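Local coordinates for benzoylformate Decarboxylase (Polynucleobacter necessarius, PDB 4K9Q), which probably catalyses the thiamine diphosphate- and magnesium-dependent decarboxylation of benzoylformate, at residues 399-411 / 423-436. Sequence-based numbering, arbitrary orientation.
Sequences GLGWDLPAAVGLA and VVTLMGDGSFQYSV. With MG (magnesium ion), chain C; TPP (thiamine diphosphate), chain D.
Leu-400 packs against both Tyr-434 and the cofactor in the C-terminal domain of this thiamine diphosphate enzyme, where helix 403-411 packs antiparallel on strand 423-428 and the GDG motif that begins at the strand's last residue grips the diphosphate and magnesium. With CG anti to its carbonyl carbon (chi1 -59°), Leu-400 lays CB over one face of the Tyr-434 ring, 3.9 Å from its centroid; CE2 of that ring lies 3.4 Å from TPP N1'. Leu-400 CD1 lies 3.4 Å from TPP C4, wedged under the bend between thiazolium and pyrimidine, while its backbone N donates to TPP N3'. CD2 turns the other way, against OG of Ser-431. That hydroxyl and the Ser-431 amide both donate to TPP O1A, and Gly-430 N to O2A, which shares the magnesium ion with Asp-429 OD1, Asn-456 and Glu-458. The Tyr-434 hydroxyl bonds to Asn-23 of the second subunit; an alanine in place of Tyr-434 would probably leave Asn-23 without this partner and take away the ring backing Leu-400 and the pyrimidine. Farther along, Leu-404, its CG anti to the backbone N (chi1 -173°), sends CD1 over a face of Phe-432, with CB against Met-427 CE. One turn on, Ala-407 CB sits 3.2 Å from Thr-425 OG1, a buried hydroxyl with no polar partner in the model. Beside Gly-401, whose CA abuts Tyr-434 CB, Ser-435 OG donates to Gly-401 O at 2.7 Å, in the carbonyl plane and on a lone pair.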
ATOM      1  N   GLY A 399       3.096  22.828   4.762  1.00 11.85           N
ATOM      2  CA  GLY A 399       4.042  22.122   5.613  1.00 12.37           C
ATOM      3  C   GLY A 399       5.268  22.942   5.989  1.00 11.44           C
ATOM      4  O   GLY A 399       6.166  23.158   5.176  1.00 11.76           O
ATOM      5  N   LEU A 400       5.310  23.402   7.235  1.00 10.71           N
ATOM      6  CA  LEU A 400       6.421  24.217   7.695  1.00 10.15           C
ATOM      7  C   LEU A 400       7.745  23.460   7.612  1.00 11.63           C
ATOM      8  O   LEU A 400       7.787  22.234   7.753  1.00 12.83           O
ATOM      9  CB  LEU A 400       6.168  24.696   9.127  1.00  9.68           C
ATOM     10  CG  LEU A 400       4.899  25.518   9.332  1.00 11.16           C
ATOM     11  CD1 LEU A 400       4.798  25.960  10.800  1.00 14.03           C
ATOM     12  CD2 LEU A 400       4.912  26.724   8.401  1.00 15.00           C
ATOM     13  N   GLY A 401       8.822  24.199   7.365  1.00 11.62           N
ATOM     14  CA  GLY A 401      10.141  23.612   7.194  1.00 12.08           C
ATOM     15  C   GLY A 401      10.564  23.550   5.733  1.00 13.23           C
ATOM     16  O   GLY A 401      11.655  23.087   5.416  1.00 12.69           O
ATOM     17  N   TRP A 402       9.703  24.016   4.834  1.00 10.02           N
ATOM     18  CA  TRP A 402      10.034  23.946   3.415  1.00 11.57           C
ATOM     19  C   TRP A 402      10.769  25.196   2.934  1.00 11.13           C
ATOM     20  O   TRP A 402      11.750  25.098   2.195  1.00 10.58           O
ATOM     21  CB  TRP A 402       8.776  23.724   2.570  1.00 11.00           C
ATOM     22  CG  TRP A 402       9.086  23.542   1.114  1.00  9.02           C
ATOM     23  CD1 TRP A 402       9.492  22.388   0.498  1.00  9.81           C
ATOM     24  CD2 TRP A 402       9.030  24.544   0.094  1.00 11.05           C
ATOM     25  NE1 TRP A 402       9.683  22.614  -0.843  1.00 11.00           N
ATOM     26  CE2 TRP A 402       9.406  23.929  -1.117  1.00 11.68           C
ATOM     27  CE3 TRP A 402       8.702  25.906   0.088  1.00 10.70           C
ATOM     28  CZ2 TRP A 402       9.466  24.628  -2.328  1.00 11.11           C
ATOM     29  CZ3 TRP A 402       8.753  26.600  -1.124  1.00 12.37           C
ATOM     30  CH2 TRP A 402       9.134  25.955  -2.310  1.00 10.39           C
ATOM     31  N   ASP A 403      10.297  26.365   3.350  1.00 10.02           N
ATOM     32  CA  ASP A 403      10.730  27.612   2.711  1.00 10.56           C
ATOM     33  C   ASP A 403      12.162  28.025   3.020  1.00  9.99           C
ATOM     34  O   ASP A 403      12.866  28.549   2.150  1.00  9.32           O
ATOM     35  CB  ASP A 403       9.749  28.752   3.006  1.00 10.67           C
ATOM     36  CG  ASP A 403       8.442  28.596   2.232  1.00 11.40           C
ATOM     37  OD1 ASP A 403       8.376  29.114   1.098  1.00 14.98           O
ATOM     38  OD2 ASP A 403       7.505  27.932   2.742  1.00 13.85           O
ATOM     39  N   LEU A 404      12.605  27.793   4.252  1.00  9.84           N
ATOM     40  CA  LEU A 404      13.964  28.153   4.615  1.00 11.17           C
ATOM     41  C   LEU A 404      14.994  27.456   3.710  1.00  9.90           C
ATOM     42  O   LEU A 404      15.798  28.124   3.066  1.00 10.72           O
ATOM     43  CB  LEU A 404      14.227  27.913   6.106  1.00  8.75           C
ATOM     44  CG  LEU A 404      15.579  28.413   6.626  1.00  8.01           C
ATOM     45  CD1 LEU A 404      15.519  28.562   8.132  1.00 11.59           C
ATOM     46  CD2 LEU A 404      16.712  27.476   6.213  1.00 10.75           C
ATOM     47  N   PRO A 405      14.958  26.116   3.638  1.00  9.40           N
ATOM     48  CA  PRO A 405      15.857  25.468   2.675  1.00  7.70           C
ATOM     49  C   PRO A 405      15.487  25.723   1.201  1.00  8.84           C
ATOM     50  O   PRO A 405      16.387  25.811   0.356  1.00 10.93           O
ATOM     51  CB  PRO A 405      15.777  23.978   3.047  1.00  8.55           C
ATOM     52  CG  PRO A 405      14.502  23.837   3.840  1.00  9.64           C
ATOM     53  CD  PRO A 405      14.293  25.151   4.537  1.00 10.28           C
ATOM     54  N   ALA A 406      14.208  25.875   0.880  1.00  8.50           N
ATOM     55  CA  ALA A 406      13.861  26.112  -0.525  1.00  9.12           C
ATOM     56  C   ALA A 406      14.492  27.414  -1.036  1.00  8.45           C
ATOM     57  O   ALA A 406      14.904  27.500  -2.203  1.00  9.33           O
ATOM     58  CB  ALA A 406      12.347  26.120  -0.738  1.00  8.66           C
ATOM     59  N   ALA A 407      14.586  28.408  -0.153  1.00  9.71           N
ATOM     60  CA  ALA A 407      15.237  29.675  -0.477  1.00  9.51           C
ATOM     61  C   ALA A 407      16.672  29.454  -0.935  1.00 10.71           C
ATOM     62  O   ALA A 407      17.132  30.099  -1.881  1.00 11.13           O
ATOM     63  CB  ALA A 407      15.210  30.614   0.721  1.00  8.53           C
ATOM     64  N   VAL A 408      17.378  28.556  -0.253  1.00  8.09           N
ATOM     65  CA  VAL A 408      18.745  28.220  -0.648  1.00 10.72           C
ATOM     66  C   VAL A 408      18.750  27.620  -2.049  1.00 10.73           C
ATOM     67  O   VAL A 408      19.618  27.929  -2.859  1.00 11.13           O
ATOM     68  CB  VAL A 408      19.431  27.260   0.355  1.00 10.47           C
ATOM     69  CG1 VAL A 408      20.774  26.789  -0.188  1.00  9.78           C
ATOM     70  CG2 VAL A 408      19.609  27.935   1.719  1.00 11.30           C
ATOM     71  N   GLY A 409      17.783  26.755  -2.334  1.00  9.57           N
ATOM     72  CA  GLY A 409      17.703  26.147  -3.650  1.00 10.83           C
ATOM     73  C   GLY A 409      17.406  27.176  -4.734  1.00 10.48           C
ATOM     74  O   GLY A 409      17.974  27.120  -5.829  1.00  9.52           O
ATOM     75  N   LEU A 410      16.506  28.113  -4.435  1.00  8.91           N
ATOM     76  CA  LEU A 410      16.174  29.192  -5.365  1.00  9.98           C
ATOM     77  C   LEU A 410      17.417  30.047  -5.624  1.00 11.25           C
ATOM     78  O   LEU A 410      17.691  30.430  -6.764  1.00 12.63           O
ATOM     79  CB  LEU A 410      15.013  30.054  -4.827  1.00  8.67           C
ATOM     80  CG  LEU A 410      13.644  29.343  -4.867  1.00 10.29           C
ATOM     81  CD1 LEU A 410      12.615  30.008  -3.946  1.00 11.46           C
ATOM     82  CD2 LEU A 410      13.128  29.248  -6.310  1.00 12.57           C
ATOM     83  N   ALA A 411      18.185  30.303  -4.574  1.00  8.84           N
ATOM     84  CA  ALA A 411      19.445  31.034  -4.696  1.00 10.75           C
ATOM     85  C   ALA A 411      20.470  30.310  -5.571  1.00 12.65           C
ATOM     86  O   ALA A 411      21.149  30.939  -6.393  1.00 11.81           O
ATOM     87  CB  ALA A 411      20.030  31.339  -3.308  1.00 11.41           C
ATOM     88  N   VAL A 423      17.784  36.420  -2.684  1.00  9.85           N
ATOM     89  CA  VAL A 423      16.536  35.792  -2.255  1.00 12.04           C
ATOM     90  C   VAL A 423      16.190  36.286  -0.855  1.00 12.66           C
ATOM     91  O   VAL A 423      16.869  35.943   0.112  1.00 13.15           O
ATOM     92  CB  VAL A 423      16.639  34.259  -2.243  1.00 12.32           C
ATOM     93  CG1 VAL A 423      15.318  33.638  -1.768  1.00 12.91           C
ATOM     94  CG2 VAL A 423      17.032  33.737  -3.629  1.00 12.25           C
ATOM     95  N   VAL A 424      15.142  37.097  -0.754  1.00  8.91           N
ATOM     96  CA  VAL A 424      14.726  37.641   0.531  1.00 10.66           C
ATOM     97  C   VAL A 424      13.624  36.750   1.098  1.00 11.34           C
ATOM     98  O   VAL A 424      12.613  36.504   0.438  1.00 12.65           O
ATOM     99  CB  VAL A 424      14.204  39.070   0.366  1.00 11.47           C
ATOM    100  CG1 VAL A 424      13.725  39.624   1.692  1.00 12.88           C
ATOM    101  CG2 VAL A 424      15.311  39.963  -0.204  1.00 12.57           C
ATOM    102  N   THR A 425      13.821  36.259   2.313  1.00  9.09           N
ATOM    103  CA  THR A 425      12.944  35.215   2.859  1.00 10.36           C
ATOM    104  C   THR A 425      12.303  35.664   4.179  1.00 11.12           C
ATOM    105  O   THR A 425      13.004  35.884   5.176  1.00 13.37           O
ATOM    106  CB  THR A 425      13.741  33.896   3.037  1.00 11.40           C
ATOM    107  OG1 THR A 425      14.397  33.569   1.801  1.00 11.75           O
ATOM    108  CG2 THR A 425      12.817  32.752   3.424  1.00 13.54           C
ATOM    109  N   LEU A 426      10.976  35.806   4.180  1.00  9.79           N
ATOM    110  CA  LEU A 426      10.231  36.298   5.341  1.00 10.51           C
ATOM    111  C   LEU A 426       9.804  35.104   6.189  1.00 11.42           C
ATOM    112  O   LEU A 426       8.974  34.303   5.754  1.00 12.41           O
ATOM    113  CB  LEU A 426       8.991  37.062   4.877  1.00 11.34           C
ATOM    114  CG  LEU A 426       9.219  38.132   3.798  1.00 11.93           C
ATOM    115  CD1 LEU A 426       7.888  38.713   3.279  1.00 16.19           C
ATOM    116  CD2 LEU A 426      10.157  39.231   4.292  1.00 12.97           C
ATOM    117  N   MET A 427      10.378  34.972   7.384  1.00  9.41           N
ATOM    118  CA  MET A 427      10.207  33.752   8.184  1.00 10.30           C
ATOM    119  C   MET A 427       9.585  34.047   9.537  1.00 12.05           C
ATOM    120  O   MET A 427       9.983  34.990  10.210  1.00 14.02           O
ATOM    121  CB  MET A 427      11.569  33.092   8.445  1.00 12.83           C
ATOM    122  CG  MET A 427      12.292  32.573   7.220  1.00 13.76           C
ATOM    123  SD  MET A 427      11.400  31.239   6.404  1.00 14.29           S
ATOM    124  CE  MET A 427      11.123  30.093   7.762  1.00 11.80           C
ATOM    125  N   GLY A 428       8.639  33.223   9.967  1.00 11.85           N
ATOM    126  CA  GLY A 428       8.200  33.301  11.348  1.00 10.59           C
ATOM    127  C   GLY A 428       9.236  32.654  12.256  1.00 10.42           C
ATOM    128  O   GLY A 428      10.020  31.812  11.804  1.00 10.43           O
ATOM    129  N   ASP A 429       9.250  33.028  13.536  1.00 10.36           N
ATOM    130  CA  ASP A 429      10.199  32.420  14.466  1.00 10.41           C
ATOM    131  C   ASP A 429       9.935  30.919  14.716  1.00 11.17           C
ATOM    132  O   ASP A 429      10.880  30.138  14.848  1.00 11.02           O
ATOM    133  CB  ASP A 429      10.361  33.222  15.776  1.00 12.02           C
ATOM    134  CG  ASP A 429       9.047  33.491  16.497  1.00 14.35           C
ATOM    135  OD1 ASP A 429       7.978  33.356  15.892  1.00 13.09           O
ATOM    136  OD2 ASP A 429       9.092  33.889  17.683  1.00 16.79           O
ATOM    137  N   GLY A 430       8.664  30.524  14.773  1.00 11.25           N
ATOM    138  CA  GLY A 430       8.308  29.114  14.868  1.00  9.97           C
ATOM    139  C   GLY A 430       8.689  28.340  13.614  1.00 12.31           C
ATOM    140  O   GLY A 430       9.336  27.289  13.684  1.00  9.46           O
ATOM    141  N   SER A 431       8.284  28.868  12.459  1.00  9.86           N
ATOM    142  CA  SER A 431       8.578  28.249  11.168  1.00  9.72           C
ATOM    143  C   SER A 431      10.075  28.050  10.961  1.00 10.27           C
ATOM    144  O   SER A 431      10.498  27.028  10.442  1.00  8.73           O
ATOM    145  CB  SER A 431       8.028  29.101  10.019  1.00 12.28           C
ATOM    146  OG  SER A 431       6.609  29.058   9.975  1.00 14.15           O
ATOM    147  N   PHE A 432      10.862  29.043  11.365  1.00 11.25           N
ATOM    148  CA  PHE A 432      12.323  29.037  11.222  1.00 11.05           C
ATOM    149  C   PHE A 432      12.965  27.777  11.810  1.00 10.06           C
ATOM    150  O   PHE A 432      13.976  27.296  11.300  1.00 10.63           O
ATOM    151  CB  PHE A 432      12.881  30.281  11.925  1.00  9.15           C
ATOM    152  CG  PHE A 432      14.297  30.648  11.542  1.00 10.85           C
ATOM    153  CD1 PHE A 432      14.568  31.266  10.326  1.00 12.59           C
ATOM    154  CD2 PHE A 432      15.339  30.444  12.432  1.00 12.42           C
ATOM    155  CE1 PHE A 432      15.866  31.639   9.998  1.00 14.87           C
ATOM    156  CE2 PHE A 432      16.637  30.823  12.111  1.00 12.86           C
ATOM    157  CZ  PHE A 432      16.895  31.413  10.894  1.00 11.82           C
ATOM    158  N   GLN A 433      12.371  27.238  12.877  1.00  9.12           N
ATOM    159  CA  GLN A 433      12.959  26.101  13.596  1.00 10.27           C
ATOM    160  C   GLN A 433      12.902  24.762  12.872  1.00  9.82           C
ATOM    161  O   GLN A 433      13.753  23.907  13.095  1.00 10.98           O
ATOM    162  CB  GLN A 433      12.275  25.918  14.956  1.00  9.80           C
ATOM    163  CG  GLN A 433      12.167  27.189  15.783  1.00 12.49           C
ATOM    164  CD  GLN A 433      13.519  27.817  16.023  1.00 12.60           C
ATOM    165  OE1 GLN A 433      14.483  27.123  16.363  1.00 14.65           O
ATOM    166  NE2 GLN A 433      13.613  29.132  15.816  1.00 14.70           N
ATOM    167  N   TYR A 434      11.897  24.553  12.033  1.00  9.82           N
ATOM    168  CA  TYR A 434      11.675  23.198  11.509  1.00  8.66           C
ATOM    169  C   TYR A 434      12.856  22.670  10.711  1.00 10.20           C
ATOM    170  O   TYR A 434      13.255  21.519  10.877  1.00 10.18           O
ATOM    171  CB  TYR A 434      10.384  23.109  10.679  1.00  8.68           C
ATOM    172  CG  TYR A 434       9.134  23.234  11.534  1.00  8.35           C
ATOM    173  CD1 TYR A 434       8.665  24.483  11.931  1.00  8.82           C
ATOM    174  CD2 TYR A 434       8.425  22.105  11.935  1.00 10.43           C
ATOM    175  CE1 TYR A 434       7.532  24.597  12.712  1.00 10.27           C
ATOM    176  CE2 TYR A 434       7.286  22.213  12.718  1.00 10.07           C
ATOM    177  CZ  TYR A 434       6.849  23.464  13.104  1.00 11.43           C
ATOM    178  OH  TYR A 434       5.730  23.616  13.882  1.00 10.10           O
ATOM    179  N   SER A 435      13.428  23.527   9.868  1.00  9.60           N
ATOM    180  CA  SER A 435      14.534  23.133   9.008  1.00  8.81           C
ATOM    181  C   SER A 435      15.674  24.132   9.128  1.00 10.57           C
ATOM    182  O   SER A 435      16.306  24.492   8.144  1.00 10.19           O
ATOM    183  CB  SER A 435      14.076  23.029   7.553  1.00 11.38           C
ATOM    184  OG  SER A 435      13.112  22.000   7.411  1.00 13.05           O
ATOM    185  N   VAL A 436      15.915  24.568  10.359  1.00 10.08           N
ATOM    186  CA  VAL A 436      16.927  25.569  10.654  1.00  9.04           C
ATOM    187  C   VAL A 436      18.303  25.178  10.081  1.00 10.64           C
ATOM    188  O   VAL A 436      19.100  26.046   9.702  1.00 11.62           O
ATOM    189  CB  VAL A 436      16.991  25.837  12.187  1.00 11.21           C
ATOM    190  CG1 VAL A 436      17.536  24.635  12.942  1.00 11.94           C
ATOM    191  CG2 VAL A 436      17.781  27.082  12.484  1.00 14.13           C
TER
HETATM  192 MG    MG C 601       5.806  33.444  15.462  1.00 10.32          MG
HETATM  193  N1' TPP D 602       4.146  21.323  11.700  1.00 11.16           N
HETATM  194  C2' TPP D 602       4.370  21.365  10.332  1.00 13.06           C
HETATM  195  CM2 TPP D 602       5.465  20.546   9.717  1.00 13.69           C
HETATM  196  N3' TPP D 602       3.580  22.146   9.509  1.00 11.81           N
HETATM  197  C4' TPP D 602       2.565  22.897  10.048  1.00 14.76           C
HETATM  198  N4' TPP D 602       1.798  23.635   9.248  1.00 14.21           N
HETATM  199  C5' TPP D 602       2.355  22.890  11.428  1.00 13.17           C
HETATM  200  C6' TPP D 602       3.135  22.088  12.260  1.00 13.00           C
HETATM  201  C7' TPP D 602       1.240  23.713  12.020  1.00 13.93           C
HETATM  202  N3  TPP D 602       1.422  25.158  12.034  1.00 15.00           N
HETATM  203  C2  TPP D 602       0.837  26.035  11.134  1.00 20.14           C
HETATM  204  S1  TPP D 602       1.182  27.584  11.405  0.75 14.64           S
HETATM  205  C5  TPP D 602       2.084  27.199  12.689  1.00 11.77           C
HETATM  206  C4  TPP D 602       2.146  25.836  12.963  1.00 19.58           C
HETATM  207  CM4 TPP D 602       2.913  25.197  14.093  1.00 12.14           C
HETATM  208  C6  TPP D 602       2.701  28.347  13.438  1.00 17.16           C
HETATM  209  C7  TPP D 602       3.688  29.186  12.642  1.00 13.81           C
HETATM  210  O7  TPP D 602       4.314  30.011  13.598  1.00 16.37           O
HETATM  211  PA  TPP D 602       5.385  31.133  13.171  1.00 14.79           P
HETATM  212  O1A TPP D 602       6.289  30.564  12.116  1.00 14.04           O
HETATM  213  O2A TPP D 602       6.159  31.590  14.365  1.00 14.48           O
HETATM  214  O3A TPP D 602       4.502  32.256  12.435  1.00 13.58           O
HETATM  215  PB  TPP D 602       3.464  33.298  13.086  1.00 14.54           P
HETATM  216  O1B TPP D 602       2.107  32.691  12.934  1.00 17.35           O
HETATM  217  O2B TPP D 602       3.587  34.567  12.272  1.00 18.59           O
HETATM  218  O3B TPP D 602       3.757  33.520  14.535  1.00 12.17           O
HETATM  219  O   HOH W   1       6.357  34.854  13.668  1.00 13.80           O